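Local coordinates for envelope glycoprotein (Thogoto virus, PDB 5XEA) that probably attaches the virus to its receptor on the host cell and later drives fusion of the virion with the host membrane, at residues 38-43 / 162-167; 143-148 / 423-428; 330-335 / 348-353. All coordinates share one frame; numbering follows the deposited sequence. Where two conformers were deposited one is given.

Contacts 1 and 2 share a sheet near the middle of an elongated chain, whereas contact 3 sits far away, toward one end, its centre about 73 Å from that of contact 1. In contact 1, buried between strands 40-56 and 159-165, the chemistry is polar: a carboxylate, a hydroxyl and a water. Contact 2, only partly buried, lays a phenyl ring of helix 421-437 against strand 133-156, which pairs with both strands of contact 1; Leu42 and Ser147 tie the two contacts together through their backbones. Contact 3 is buried and apolar, joining a short helix to a small strand pair amid the other subunits of the trimer.

Contact 1: residues 38-43 / 162-167; sequences QNELLT and VSTLLP. With NAG (2-acetamido-2-deoxy-beta-D-glucopyranose), chain E.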
loop_
_atom_site.group_PDB
_atom_site.type_symbol
_atom_site.label_atom_id
_atom_site.label_comp_id
_atom_site.label_asym_id
_atom_site.label_seq_id
_atom_site.Cartn_x
_atom_site.Cartn_y
_atom_site.Cartn_z
ATOM N N GLN B 38 -6.200 17.280 -12.677
ATOM C CA GLN B 38 -6.107 15.885 -12.257
ATOM C C GLN B 38 -7.384 15.367 -11.584
ATOM O O GLN B 38 -7.344 14.320 -10.923
ATOM C CB GLN B 38 -4.907 15.701 -11.328
ATOM C CG GLN B 38 -3.605 16.248 -11.901
ATOM C CD GLN B 38 -2.499 15.209 -11.948
ATOM O OE1 GLN B 38 -2.173 14.679 -13.012
ATOM N NE2 GLN B 38 -1.913 14.916 -10.792
ATOM N N ASN B 39 -8.518 16.059 -11.754
ATOM C CA ASN B 39 -9.785 15.620 -11.182
ATOM C C ASN B 39 -10.934 15.888 -12.146
ATOM O O ASN B 39 -10.958 16.921 -12.823
ATOM C CB ASN B 39 -10.071 16.325 -9.846
ATOM C CG ASN B 39 -9.149 15.865 -8.729
ATOM O OD1 ASN B 39 -8.884 14.667 -8.574
ATOM N ND2 ASN B 39 -8.655 16.816 -7.941
ATOM N N GLU B 40 -11.871 14.936 -12.219
ATOM C CA GLU B 40 -13.214 15.178 -12.725
ATOM C C GLU B 40 -14.081 15.744 -11.613
ATOM O O GLU B 40 -13.728 15.694 -10.435
ATOM C CB GLU B 40 -13.867 13.900 -13.234
ATOM C CG GLU B 40 -13.034 13.091 -14.170
ATOM C CD GLU B 40 -13.799 11.918 -14.719
ATOM O OE1 GLU B 40 -14.023 10.943 -13.969
ATOM O OE2 GLU B 40 -14.205 11.977 -15.895
ATOM N N LEU B 41 -15.231 16.292 -11.991
ATOM C CA LEU B 41 -16.204 16.785 -11.028
ATOM C C LEU B 41 -17.370 15.813 -10.988
ATOM O O LEU B 41 -18.073 15.636 -11.992
ATOM C CB LEU B 41 -16.703 18.186 -11.371
ATOM C CG LEU B 41 -17.510 18.762 -10.209
ATOM C CD1 LEU B 41 -16.580 19.167 -9.074
ATOM C CD2 LEU B 41 -18.387 19.924 -10.654
ATOM N N LEU B 42 -17.553 15.161 -9.851
ATOM C CA LEU B 42 -18.674 14.255 -9.662
ATOM C C LEU B 42 -19.757 15.006 -8.906
ATOM O O LEU B 42 -19.547 15.435 -7.766
ATOM C CB LEU B 42 -18.259 12.995 -8.905
ATOM C CG LEU B 42 -19.430 12.180 -8.342
ATOM C CD1 LEU B 42 -20.241 11.529 -9.454
ATOM C CD2 LEU B 42 -18.922 11.142 -7.357
ATOM N N THR B 43 -20.892 15.202 -9.551
ATOM C CA THR B 43 -22.091 15.683 -8.875
ATOM C C THR B 43 -23.030 14.499 -8.704
ATOM O O THR B 43 -23.389 13.839 -9.689
ATOM C CB THR B 43 -22.765 16.811 -9.655
ATOM O OG1 THR B 43 -21.847 17.900 -9.785
ATOM C CG2 THR B 43 -24.005 17.294 -8.910
ATOM N N VAL B 162 -11.141 9.841 -21.622
ATOM C CA VAL B 162 -11.103 9.909 -20.168
ATOM C C VAL B 162 -11.744 8.642 -19.623
ATOM O O VAL B 162 -12.759 8.170 -20.146
ATOM C CB VAL B 162 -11.812 11.174 -19.660
ATOM C CG1 VAL B 162 -12.012 11.116 -18.135
ATOM C CG2 VAL B 162 -11.034 12.406 -20.069
ATOM N N SER B 163 -11.147 8.068 -18.587
ATOM C CA SER B 163 -11.611 6.807 -18.011
ATOM C C SER B 163 -12.117 7.103 -16.607
ATOM O O SER B 163 -11.323 7.290 -15.682
ATOM C CB SER B 163 -10.487 5.770 -18.003
ATOM O OG SER B 163 -10.918 4.524 -17.483
ATOM N N THR B 164 -13.438 7.152 -16.462
ATOM C CA THR B 164 -14.066 7.425 -15.183
ATOM C C THR B 164 -14.119 6.143 -14.367
ATOM O O THR B 164 -14.527 5.091 -14.871
ATOM C CB THR B 164 -15.461 8.010 -15.404
ATOM O OG1 THR B 164 -15.322 9.385 -15.771
ATOM C CG2 THR B 164 -16.363 7.876 -14.132
ATOM N N LEU B 165 -13.680 6.233 -13.116
ATOM C CA LEU B 165 -13.466 5.070 -12.266
ATOM C C LEU B 165 -14.672 4.892 -11.351
ATOM O O LEU B 165 -14.990 5.780 -10.552
ATOM C CB LEU B 165 -12.173 5.241 -11.461
ATOM C CG LEU B 165 -10.945 5.603 -12.328
ATOM C CD1 LEU B 165 -9.696 5.826 -11.496
ATOM C CD2 LEU B 165 -10.691 4.514 -13.329
ATOM N N LEU B 166 -15.342 3.768 -11.477
ATOM C CA LEU B 166 -16.508 3.602 -10.620
ATOM C C LEU B 166 -16.149 2.775 -9.388
ATOM O O LEU B 166 -15.207 1.981 -9.423
ATOM C CB LEU B 166 -17.643 2.921 -11.395
ATOM C CG LEU B 166 -18.122 3.610 -12.680
ATOM C CD1 LEU B 166 -19.197 2.777 -13.379
ATOM C CD2 LEU B 166 -18.642 5.015 -12.406
ATOM N N PRO B 167 -16.875 2.910 -8.266
ATOM C CA PRO B 167 -16.453 2.208 -7.036
ATOM C C PRO B 167 -16.616 0.691 -7.077
ATOM O O PRO B 167 -16.005 0.008 -6.236
ATOM C CB PRO B 167 -17.315 2.849 -5.941
ATOM C CG PRO B 167 -18.377 3.610 -6.651
ATOM C CD PRO B 167 -17.853 3.974 -7.993
HETATM C C1 NAG E . -20.869 -0.942 -11.734
HETATM C C2 NAG E . -21.784 -1.962 -12.423
HETATM C C3 NAG E . -22.489 -1.338 -13.635
HETATM C C4 NAG E . -23.161 -0.019 -13.271
HETATM C C5 NAG E . -22.110 0.891 -12.635
HETATM C C6 NAG E . -22.636 2.219 -12.146
HETATM C C7 NAG E . -21.054 -4.292 -12.175
HETATM C C8 NAG E . -20.206 -5.388 -12.737
HETATM N N2 NAG E . -21.018 -3.129 -12.833
HETATM O O3 NAG E . -23.445 -2.257 -14.153
HETATM O O4 NAG E . -23.718 0.549 -14.454
HETATM O O5 NAG E . -21.585 0.243 -11.472
HETATM O O6 NAG E . -23.232 2.081 -10.864
HETATM O O7 NAG E . -21.745 -4.451 -11.172
HETATM O O HOH W 1 -13.162 8.925 -12.399
#
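Glu40 reaches across to Thr164 with its carboxylate, and this pair, with Val162 beside it, makes up the contact. The hydroxyl OG1 of Thr164 donates to OE1 of Glu40 over 2.7 Å, meeting the lone pair that faces OE2 (syn). OG1 therefore sits in the mouth of the carboxylate, with Glu40 OE2 only 2.8 Å from it. A water donates to Glu40 OE1 at 2.7 Å and accepts from the backbone N of Leu165 at 2.8 Å, so the same oxygen is gripped twice and the side chain is tied to the main chain of the facing strand as well. With CG placed beside its own backbone N (chi1 -49°) and the chain extended beyond, Glu40 spans the gap between segments whose closest CA atoms, those of Glu40 and Thr164, lie 8.2 Å apart.

Strands 40-56 and 159-165 are each antiparallel partners of 133-156 in a curled sheet of this gp64-like, class III fusion glycoprotein, and here a side chain joins them directly. Val162 meets Glu40 from the opposite direction, its CG1 3.3 Å from OE2, an apolar neighbour of the carboxylate. His174 joins the cluster through a hydrogen bond to Thr164 OG1 and a weak one to Glu40 OE2, while Asp193 brings a like charge close to OE2; the histidine may favour an ionised carboxylate and the aspartate may oppose it. Where the strand ends, Leu166 lies against an N-acetylglucosamine of a glycan attached to the protein itself, its CD1 3.5 Å from the sugar's C5.

Contact 2: residues 143-148 / 423-428; sequences GVTTSP and WSFVVK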
loop_
_atom_site.group_PDB
_atom_site.type_symbol
_atom_site.label_atom_id
_atom_site.label_comp_id
_atom_site.label_asym_id
_atom_site.label_seq_id
_atom_site.Cartn_x
_atom_site.Cartn_y
_atom_site.Cartn_z
ATOM N N GLY B 143 -30.372 14.941 -1.002
ATOM C CA GLY B 143 -29.023 15.379 -0.699
ATOM C C GLY B 143 -28.224 15.480 -1.976
ATOM O O GLY B 143 -28.583 14.895 -3.005
ATOM N N VAL B 144 -27.128 16.234 -1.902
ATOM C CA VAL B 144 -26.302 16.473 -3.081
ATOM C C VAL B 144 -24.857 16.632 -2.633
ATOM O O VAL B 144 -24.582 17.165 -1.551
ATOM C CB VAL B 144 -26.787 17.702 -3.876
ATOM C CG1 VAL B 144 -26.663 18.975 -3.034
ATOM C CG2 VAL B 144 -26.013 17.852 -5.201
ATOM N N THR B 145 -23.935 16.144 -3.459
ATOM C CA THR B 145 -22.519 16.421 -3.287
ATOM C C THR B 145 -21.925 16.810 -4.633
ATOM O O THR B 145 -22.364 16.344 -5.689
ATOM C CB THR B 145 -21.745 15.214 -2.697
ATOM O OG1 THR B 145 -20.477 15.652 -2.192
ATOM C CG2 THR B 145 -21.487 14.142 -3.757
ATOM N N THR B 146 -20.924 17.680 -4.580
ATOM C CA THR B 146 -20.074 17.989 -5.728
ATOM C C THR B 146 -18.645 17.769 -5.262
ATOM O O THR B 146 -18.171 18.472 -4.364
ATOM C CB THR B 146 -20.266 19.421 -6.228
ATOM O OG1 THR B 146 -20.012 20.339 -5.154
ATOM C CG2 THR B 146 -21.679 19.627 -6.761
ATOM N N SER B 147 -17.983 16.766 -5.821
ATOM C CA SER B 147 -16.679 16.393 -5.291
ATOM C C SER B 147 -15.724 16.077 -6.427
ATOM O O SER B 147 -16.137 15.550 -7.468
ATOM C CB SER B 147 -16.767 15.177 -4.351
ATOM O OG SER B 147 -17.749 15.389 -3.329
ATOM N N PRO B 148 -14.444 16.391 -6.255
ATOM C CA PRO B 148 -13.448 15.974 -7.244
ATOM C C PRO B 148 -13.090 14.506 -7.062
ATOM O O PRO B 148 -12.855 14.037 -5.946
ATOM C CB PRO B 148 -12.254 16.883 -6.934
ATOM C CG PRO B 148 -12.356 17.127 -5.475
ATOM C CD PRO B 148 -13.844 17.179 -5.160
ATOM N N TRP B 423 -17.719 9.352 -3.710
ATOM C CA TRP B 423 -18.356 8.044 -3.735
ATOM C C TRP B 423 -18.748 7.583 -2.345
ATOM O O TRP B 423 -19.771 6.923 -2.207
ATOM C CB TRP B 423 -17.461 7.007 -4.405
ATOM C CG TRP B 423 -17.120 7.375 -5.806
ATOM C CD1 TRP B 423 -15.917 7.802 -6.264
ATOM C CD2 TRP B 423 -18.001 7.354 -6.932
ATOM N NE1 TRP B 423 -15.982 8.039 -7.623
ATOM C CE2 TRP B 423 -17.256 7.775 -8.054
ATOM C CE3 TRP B 423 -19.355 7.031 -7.098
ATOM C CZ2 TRP B 423 -17.814 7.875 -9.324
ATOM C CZ3 TRP B 423 -19.910 7.130 -8.362
ATOM C CH2 TRP B 423 -19.145 7.542 -9.456
ATOM N N SER B 424 -17.977 7.935 -1.305
ATOM C CA SER B 424 -18.409 7.593 0.043
ATOM C C SER B 424 -19.687 8.321 0.442
ATOM O O SER B 424 -20.363 7.866 1.361
ATOM C CB SER B 424 -17.301 7.881 1.059
ATOM O OG SER B 424 -17.057 9.264 1.175
ATOM N N PHE B 425 -20.024 9.431 -0.231
ATOM C CA PHE B 425 -21.317 10.096 -0.038
ATOM C C PHE B 425 -22.476 9.152 -0.319
ATOM O O PHE B 425 -23.516 9.212 0.349
ATOM C CB PHE B 425 -21.400 11.322 -0.956
ATOM C CG PHE B 425 -22.681 12.149 -0.822
ATOM C CD1 PHE B 425 -22.848 13.033 0.236
ATOM C CD2 PHE B 425 -23.657 12.107 -1.810
ATOM C CE1 PHE B 425 -24.000 13.817 0.349
ATOM C CE2 PHE B 425 -24.819 12.899 -1.713
ATOM C CZ PHE B 425 -24.987 13.753 -0.639
ATOM N N VAL B 426 -22.332 8.298 -1.333
ATOM C CA VAL B 426 -23.401 7.356 -1.674
ATOM C C VAL B 426 -23.612 6.351 -0.547
ATOM O O VAL B 426 -24.753 6.014 -0.200
ATOM C CB VAL B 426 -23.069 6.650 -3.004
ATOM C CG1 VAL B 426 -24.158 5.624 -3.373
ATOM C CG2 VAL B 426 -22.815 7.687 -4.109
ATOM N N VAL B 427 -22.514 5.845 0.029
ATOM C CA VAL B 427 -22.585 4.873 1.124
ATOM C C VAL B 427 -23.163 5.516 2.375
ATOM O O VAL B 427 -24.005 4.920 3.060
ATOM C CB VAL B 427 -21.185 4.282 1.411
ATOM C CG1 VAL B 427 -21.249 3.217 2.556
ATOM C CG2 VAL B 427 -20.565 3.694 0.157
ATOM N N LYS B 428 -22.711 6.735 2.702
ATOM C CA LYS B 428 -23.287 7.482 3.823
ATOM C C LYS B 428 -24.785 7.708 3.644
ATOM O O LYS B 428 -25.550 7.678 4.616
ATOM C CB LYS B 428 -22.573 8.832 3.982
ATOM C CG LYS B 428 -21.158 8.717 4.555
ATOM C CD LYS B 428 -20.398 10.052 4.512
ATOM C CE LYS B 428 -18.898 9.813 4.756
ATOM N NZ LYS B 428 -18.066 11.024 4.477
#
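Phe425 of the helix turns one ring face to Thr145 of the strand, and its side chain can be followed outward atom by atom. CG stands anti to the backbone N (chi1 -178°), which sends the ring off the helix toward strand 143-148. The CB of Phe425 makes the first, light touch, 4.0 Å from Thr145 CG2. Next, CG of Phe425 lies 3.7 Å from Thr145 CB, and CD2 is 3.6 Å from the methyl CG2 of Thr145, while CD1 lies near CB. The centre of one face is thus engaged: Thr145 CB stands 3.6 Å from the centroid of the Phe425 ring and 9° off its normal, a CH-pi contact. Farther out, the ring leaves the side chain and meets the main chain. CE1 of Phe425 lies 3.9 Å from Val144 O, CE2 is 3.8 Å from Thr145 N, and the tip, CZ, approaches Val144 C obliquely at 3.5 Å. The carbonyl carbon of Gly143 lies at the edge, in the ring plane, and glycine there has no side chain to stand beside the ring tip.

Helix 421-437 packs in this way on a sheet strand; the axes of segments 143-148 and 423-428 run nearly antiparallel, at 159°. Phe187 of strand 187-192 also touches the Phe425 side chain, and two residues earlier Trp423 settles on Leu42 and Pro167, so the helix also touches residues of contact 1.

Thr145 OG1 points along the strand and donates to Ser147 OG over 3.0 Å. Its hydroxyl proton is therefore directed to Ser147, and what Thr145 offers to the aromatic face is carbon: the attraction across the contact is dispersion and CH-pi, without a hydrogen bond.

Contact 3: residues 330-335 / 348-353; sequences RLIGRL and DKFLLH
Ile332 plants its terminal methyl on the ring of Phe350, and this is the tight part of the contact. CD1 stands 3.8 Å from the centroid of the Phe350 ring and 6° off its normal, so all six ring carbons are about equally close. The second branch reaches the rim of the ring, Ile332 CG2 lying 4.0 Å from Phe350 CE1. Phe350 holds its CG between backbone N and carbonyl carbon (chi1 55°), a cramped rotamer that turns the ring toward the helix and sets its face against the methyl.

Strands 341-344 and 350-354 form an antiparallel hairpin, and the short helix 331-335, which follows the long helix 282-327, packs on it through Ile332. Phe344 of the partner strand meets the Phe350 ring at about 45° and also touches Ile332. The sheet continues beyond this chain: a strand of the third subunit pairs antiparallel with Phe350, Leu352 and His353, and Ile395 of the second subunit packs on Phe350.

Packing is looser toward Leu352, where CD2 comes to 4.3 Å from Ile332 CG2 and the side chains barely graze. Arg330, just before the helix, is exposed. Charge appears at the margin, not between the two segments but across the subunit interface, where Asp348 pairs with Arg334 of the second subunit in a salt bridge.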
loop_
_atom_site.group_PDB
_atom_site.type_symbol
_atom_site.label_atom_id
_atom_site.label_comp_id
_atom_site.label_asym_id
_atom_site.label_seq_id
_atom_site.Cartn_x
_atom_site.Cartn_y
_atom_site.Cartn_z
ATOM N N ARG B 330 61.086 12.866 -10.964
ATOM C CA ARG B 330 60.129 13.966 -10.866
ATOM C C ARG B 330 58.680 13.485 -10.788
ATOM O O ARG B 330 57.793 14.293 -10.502
ATOM C CB ARG B 330 60.290 14.926 -12.049
ATOM C CG ARG B 330 61.373 15.989 -11.840
ATOM C CD ARG B 330 61.712 16.755 -13.113
ATOM N NE ARG B 330 62.686 16.040 -13.935
ATOM C CZ ARG B 330 62.488 15.672 -15.199
ATOM N NH1 ARG B 330 61.339 15.943 -15.808
ATOM N NH2 ARG B 330 63.436 15.009 -15.851
ATOM N N LEU B 331 58.442 12.191 -11.013
ATOM C CA LEU B 331 57.090 11.650 -11.098
ATOM C C LEU B 331 56.304 11.889 -9.815
ATOM O O LEU B 331 55.161 12.363 -9.850
ATOM C CB LEU B 331 57.152 10.151 -11.412
ATOM C CG LEU B 331 55.804 9.417 -11.400
ATOM C CD1 LEU B 331 54.852 10.043 -12.387
ATOM C CD2 LEU B 331 55.976 7.949 -11.721
ATOM N N ILE B 332 56.885 11.545 -8.667
ATOM C CA ILE B 332 56.129 11.651 -7.419
ATOM C C ILE B 332 55.754 13.102 -7.153
ATOM O O ILE B 332 54.599 13.415 -6.818
ATOM C CB ILE B 332 56.922 11.025 -6.257
ATOM C CG1 ILE B 332 56.921 9.501 -6.404
ATOM C CG2 ILE B 332 56.342 11.450 -4.911
ATOM C CD1 ILE B 332 57.888 8.796 -5.492
ATOM N N GLY B 333 56.705 14.015 -7.354
ATOM C CA GLY B 333 56.401 15.432 -7.223
ATOM C C GLY B 333 55.234 15.860 -8.094
ATOM O O GLY B 333 54.393 16.665 -7.678
ATOM N N ARG B 334 55.145 15.304 -9.304
ATOM C CA ARG B 334 54.024 15.618 -10.188
ATOM C C ARG B 334 52.713 15.004 -9.696
ATOM O O ARG B 334 51.641 15.574 -9.917
ATOM C CB ARG B 334 54.323 15.143 -11.609
ATOM C CG ARG B 334 55.063 16.147 -12.461
ATOM C CD ARG B 334 54.686 15.991 -13.926
ATOM N NE ARG B 334 55.009 14.670 -14.452
ATOM C CZ ARG B 334 54.349 14.097 -15.454
ATOM N NH1 ARG B 334 53.322 14.734 -16.014
ATOM N NH2 ARG B 334 54.700 12.887 -15.878
ATOM N N LEU B 335 52.772 13.840 -9.042
ATOM C CA LEU B 335 51.548 13.210 -8.552
ATOM C C LEU B 335 50.967 13.976 -7.369
ATOM O O LEU B 335 49.744 14.095 -7.236
ATOM C CB LEU B 335 51.810 11.754 -8.171
ATOM C CG LEU B 335 51.984 10.801 -9.353
ATOM C CD1 LEU B 335 52.366 9.422 -8.868
ATOM C CD2 LEU B 335 50.727 10.755 -10.214
ATOM N N ASP B 348 60.154 0.633 -1.225
ATOM C CA ASP B 348 58.994 1.494 -1.071
ATOM C C ASP B 348 59.319 2.863 -0.493
ATOM O O ASP B 348 58.525 3.791 -0.674
ATOM C CB ASP B 348 57.945 0.818 -0.171
ATOM C CG ASP B 348 57.646 -0.624 -0.582
ATOM O OD1 ASP B 348 57.484 -0.887 -1.793
ATOM O OD2 ASP B 348 57.565 -1.491 0.318
ATOM N N LYS B 349 60.452 3.022 0.189
ATOM C CA LYS B 349 60.743 4.257 0.905
ATOM C C LYS B 349 61.595 5.199 0.063
ATOM O O LYS B 349 62.516 4.772 -0.635
ATOM C CB LYS B 349 61.427 3.955 2.239
ATOM C CG LYS B 349 60.425 3.454 3.294
ATOM C CD LYS B 349 61.048 3.291 4.676
ATOM C CE LYS B 349 61.939 2.060 4.757
ATOM N NZ LYS B 349 62.742 2.031 6.014
ATOM N N PHE B 350 61.263 6.486 0.116
ATOM C CA PHE B 350 61.983 7.484 -0.659
ATOM C C PHE B 350 62.057 8.773 0.137
ATOM O O PHE B 350 61.195 9.058 0.976
ATOM C CB PHE B 350 61.328 7.772 -2.019
ATOM C CG PHE B 350 59.865 8.169 -1.919
ATOM C CD1 PHE B 350 59.487 9.500 -1.853
ATOM C CD2 PHE B 350 58.871 7.197 -1.866
ATOM C CE1 PHE B 350 58.124 9.854 -1.736
ATOM C CE2 PHE B 350 57.511 7.551 -1.759
ATOM C CZ PHE B 350 57.151 8.873 -1.704
ATOM N N LEU B 351 63.102 9.537 -0.144
ATOM C CA LEU B 351 63.289 10.888 0.342
ATOM C C LEU B 351 62.751 11.859 -0.692
ATOM O O LEU B 351 62.584 11.525 -1.868
ATOM C CB LEU B 351 64.779 11.181 0.581
ATOM C CG LEU B 351 65.596 10.275 1.501
ATOM C CD1 LEU B 351 67.091 10.646 1.426
ATOM C CD2 LEU B 351 65.091 10.409 2.910
ATOM N N LEU B 352 62.515 13.082 -0.253
ATOM C CA LEU B 352 62.130 14.154 -1.157
ATOM C C LEU B 352 63.137 15.289 -1.038
ATOM O O LEU B 352 63.415 15.773 0.067
ATOM C CB LEU B 352 60.707 14.643 -0.858
ATOM C CG LEU B 352 59.588 13.657 -1.208
ATOM C CD1 LEU B 352 58.234 14.196 -0.784
ATOM C CD2 LEU B 352 59.588 13.333 -2.711
ATOM N N HIS B 353 63.683 15.704 -2.173
ATOM C CA HIS B 353 64.602 16.831 -2.224
ATOM C C HIS B 353 63.863 18.061 -2.728
ATOM O O HIS B 353 63.084 17.968 -3.680
ATOM C CB HIS B 353 65.799 16.533 -3.134
ATOM C CG HIS B 353 66.625 15.369 -2.684
ATOM N ND1 HIS B 353 67.392 15.394 -1.538
ATOM C CD2 HIS B 353 66.808 14.147 -3.234
ATOM C CE1 HIS B 353 67.994 14.226 -1.389
ATOM N NE2 HIS B 353 67.657 13.453 -2.406
#